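Local coordinates for Lactamase_B domain-containing protein (Pontibacter korlensis, PDB 6XFR), which probably hydrolyses beta-lactam antibiotics to substituted beta-amino acids with the help of zinc, as a class B1 metallo-beta-lactamase, at residues B[160-165]-B[196-201]. Sequence-based numbering, arbitrary orientation.
Sequences CLVKDL and KVVVPS. With ZN (zinc ion), chain O.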
ATOM      1  N   CYS B 160      -3.968 -15.264  -3.965  1.00 28.63           N
ATOM      2  CA  CYS B 160      -4.200 -15.913  -2.688  1.00 30.13           C
ATOM      3  C   CYS B 160      -3.030 -16.808  -2.275  1.00 33.49           C
ATOM      4  O   CYS B 160      -3.050 -17.347  -1.161  1.00 32.61           O
ATOM      5  CB  CYS B 160      -5.506 -16.729  -2.746  1.00 33.20           C
ATOM      6  SG  CYS B 160      -6.873 -15.904  -3.630  1.00 45.48           S
ATOM      7  N   LEU B 161      -1.966 -16.876  -3.093  1.00 29.72           N
ATOM      8  CA  LEU B 161      -0.746 -17.586  -2.706  1.00 36.44           C
ATOM      9  C   LEU B 161       0.006 -16.873  -1.580  1.00 42.58           C
ATOM     10  O   LEU B 161       0.710 -17.519  -0.793  1.00 44.27           O
ATOM     11  CB  LEU B 161       0.163 -17.742  -3.926  1.00 35.39           C
ATOM     12  CG  LEU B 161       1.370 -18.696  -3.843  1.00 44.29           C
ATOM     13  CD1 LEU B 161       0.949 -20.109  -3.394  1.00 29.72           C
ATOM     14  CD2 LEU B 161       2.115 -18.754  -5.185  1.00 40.66           C
ATOM     15  N   VAL B 162      -0.127 -15.549  -1.495  1.00 44.76           N
ATOM     16  CA  VAL B 162       0.548 -14.722  -0.497  1.00 37.55           C
ATOM     17  C   VAL B 162      -0.484 -14.195   0.483  1.00 29.64           C
ATOM     18  O   VAL B 162      -1.576 -13.784   0.081  1.00 35.56           O
ATOM     19  CB  VAL B 162       1.296 -13.550  -1.162  1.00 40.66           C
ATOM     20  CG1 VAL B 162       2.085 -12.764  -0.100  1.00 43.04           C
ATOM     21  CG2 VAL B 162       2.211 -14.059  -2.289  1.00 41.87           C
ATOM     22  N   LYS B 163      -0.126 -14.151   1.756  1.00 29.35           N
ATOM     23  CA  LYS B 163      -1.002 -13.578   2.768  1.00 28.57           C
ATOM     24  C   LYS B 163      -0.458 -12.225   3.219  1.00 30.27           C
ATOM     25  O   LYS B 163       0.738 -11.939   3.091  1.00 24.72           O
ATOM     26  CB  LYS B 163      -1.148 -14.536   3.958  1.00 33.62           C
ATOM     27  CG  LYS B 163      -1.944 -15.792   3.632  1.00 42.83           C
ATOM     28  CD  LYS B 163      -3.112 -16.011   4.594  1.00 62.55           C
ATOM     29  CE  LYS B 163      -4.375 -15.320   4.117  1.00 69.73           C
ATOM     30  NZ  LYS B 163      -4.835 -15.931   2.844  1.00 66.92           N
ATOM     31  N   ASP B 164      -1.360 -11.371   3.706  1.00 38.24           N
ATOM     32  CA  ASP B 164      -0.967 -10.063   4.216  1.00 32.85           C
ATOM     33  C   ASP B 164      -0.392 -10.200   5.629  1.00 34.15           C
ATOM     34  O   ASP B 164      -0.572 -11.223   6.315  1.00 30.30           O
ATOM     35  CB  ASP B 164      -2.140  -9.059   4.208  1.00 38.36           C
ATOM     36  CG  ASP B 164      -3.219  -9.353   5.273  1.00 57.60           C
ATOM     37  OD1 ASP B 164      -4.183 -10.083   4.959  1.00 69.82           O
ATOM     38  OD2 ASP B 164      -3.140  -8.846   6.419  1.00 63.42           O
ATOM     39  N   LEU B 165       0.328  -9.148   6.052  1.00 31.77           N
ATOM     40  CA  LEU B 165       1.115  -9.192   7.289  1.00 37.82           C
ATOM     41  C   LEU B 165       0.260  -9.252   8.555  1.00 38.73           C
ATOM     42  O   LEU B 165       0.788  -9.585   9.632  1.00 31.36           O
ATOM     43  CB  LEU B 165       2.061  -7.994   7.333  1.00 40.63           C
ATOM     44  CG  LEU B 165       3.204  -8.047   6.322  1.00 35.80           C
ATOM     45  CD1 LEU B 165       3.944  -6.746   6.344  1.00 36.64           C
ATOM     46  CD2 LEU B 165       4.110  -9.182   6.655  1.00 35.25           C
ATOM     47  N   LYS B 196       9.526  -4.641  -5.206  1.00 25.96           N
ATOM     48  CA  LYS B 196       9.284  -3.541  -4.276  1.00 27.52           C
ATOM     49  C   LYS B 196       7.930  -3.639  -3.598  1.00 32.49           C
ATOM     50  O   LYS B 196       7.814  -3.355  -2.408  1.00 44.50           O
ATOM     51  CB  LYS B 196       9.388  -2.199  -4.998  1.00 31.48           C
ATOM     52  CG  LYS B 196      10.741  -1.885  -5.573  1.00 31.80           C
ATOM     53  CD  LYS B 196      10.881  -0.406  -5.780  1.00 42.51           C
ATOM     54  CE  LYS B 196      10.384   0.082  -7.122  1.00 37.49           C
ATOM     55  NZ  LYS B 196      10.381   1.588  -7.153  1.00 37.34           N
ATOM     56  N   VAL B 197       6.894  -4.025  -4.328  1.00 33.14           N
ATOM     57  CA  VAL B 197       5.545  -4.200  -3.794  1.00 32.20           C
ATOM     58  C   VAL B 197       5.127  -5.642  -4.057  1.00 29.95           C
ATOM     59  O   VAL B 197       5.413  -6.184  -5.135  1.00 21.66           O
ATOM     60  CB  VAL B 197       4.508  -3.244  -4.431  1.00 33.54           C
ATOM     61  CG1 VAL B 197       3.200  -3.259  -3.638  1.00 25.24           C
ATOM     62  CG2 VAL B 197       5.040  -1.847  -4.578  1.00 25.79           C
ATOM     63  N   VAL B 198       4.475  -6.259  -3.062  1.00 20.28           N
ATOM     64  CA  VAL B 198       3.872  -7.590  -3.177  1.00 18.85           C
ATOM     65  C   VAL B 198       2.388  -7.485  -2.839  1.00 26.97           C
ATOM     66  O   VAL B 198       2.032  -7.046  -1.735  1.00 32.79           O
ATOM     67  CB  VAL B 198       4.572  -8.596  -2.261  1.00 24.06           C
ATOM     68  CG1 VAL B 198       3.832  -9.962  -2.274  1.00 18.12           C
ATOM     69  CG2 VAL B 198       6.062  -8.698  -2.658  1.00 19.70           C
ATOM     70  N   VAL B 199       1.525  -7.848  -3.779  1.00 24.83           N
ATOM     71  CA  VAL B 199       0.085  -7.619  -3.600  1.00 25.69           C
ATOM     72  C   VAL B 199      -0.581  -8.953  -3.280  1.00 28.85           C
ATOM     73  O   VAL B 199      -0.592  -9.852  -4.129  1.00 23.79           O
ATOM     74  CB  VAL B 199      -0.563  -6.952  -4.810  1.00 20.24           C
ATOM     75  CG1 VAL B 199      -1.966  -6.523  -4.407  1.00 22.25           C
ATOM     76  CG2 VAL B 199       0.267  -5.762  -5.261  1.00 20.63           C
ATOM     77  N   PRO B 200      -1.136  -9.121  -2.092  1.00 31.25           N
ATOM     78  CA  PRO B 200      -1.933 -10.306  -1.778  1.00 28.33           C
ATOM     79  C   PRO B 200      -3.377 -10.113  -2.227  1.00 30.22           C
ATOM     80  O   PRO B 200      -3.789  -9.050  -2.689  1.00 28.92           O
ATOM     81  CB  PRO B 200      -1.846 -10.378  -0.254  1.00 24.90           C
ATOM     82  CG  PRO B 200      -1.813  -8.934   0.149  1.00 27.51           C
ATOM     83  CD  PRO B 200      -1.040  -8.198  -0.953  1.00 25.61           C
ATOM     84  N   SER B 201      -4.170 -11.153  -2.027  1.00 33.32           N
ATOM     85  CA  SER B 201      -5.545 -11.021  -2.459  1.00 37.53           C
ATOM     86  C   SER B 201      -6.438 -10.415  -1.396  1.00 30.22           C
ATOM     87  O   SER B 201      -7.311  -9.609  -1.721  1.00 30.84           O
ATOM     88  CB  SER B 201      -6.106 -12.385  -2.858  1.00 41.52           C
ATOM     89  OG  SER B 201      -5.844 -12.585  -4.212  1.00 46.88           O
TER
HETATM   90 ZN    ZN O 303      -8.812 -16.006  -2.301  1.00 58.41          ZN
HETATM   91  O   HOH W   1      -8.236 -17.006  -0.300  1.00 24.48           O
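Cys160 and Ser201 meet at the metal end of this contact, where the chain leaving strand 155-159 and the chain around strand 197-200, which runs parallel to it, come together beside a zinc ion. Backbone bonds join the two strands, from Val197 and Val199 to Leu156 and from Val199 to Gly158. Cys160 SG binds the zinc at 2.4 Å, and a water is bound to the same zinc at 2.3 Å. Asp82 and His202 are the other two protein ligands, completing the Asp-Cys-His set of the second zinc site in B1 enzymes. With chi1 at -41°, SG sits anti to the carbonyl carbon of Cys160, a rotation that carries it out to the metal.

Polar contact across the segments is close but not bonded. Ser201 OG lies 3.3 Å from Cys160 N, at an angle too poor for a hydrogen bond, and 3.5 Å from Cys160 SG. The hydroxyl is instead hydrogen-bonded to Lys83 NZ.

The apolar contact is a valine pair. Val162 and Val198 each swing CG1 anti to the backbone N, and these methyls touch at 4.0 Å as the two side chains cross at about a right angle. The Pro200 ring is set against the loop backbone: its CB rests 3.4 Å from Val162 O, and its CG meets Asp164 CB at 4.1 Å. Asp164 OD2 is hydrogen-bonded to Gln166 N, so its polar end is engaged within its own loop, while Leu210 of helix 209-217 packs on both Val162 and Pro200.

The contact illustrates how a metal site can be built without direct polar bonding between the segments beside it: no hydrogen bond crosses, side-chain packing joins loop to strand, and coordination links Cys160 to His202, the residue after Ser201.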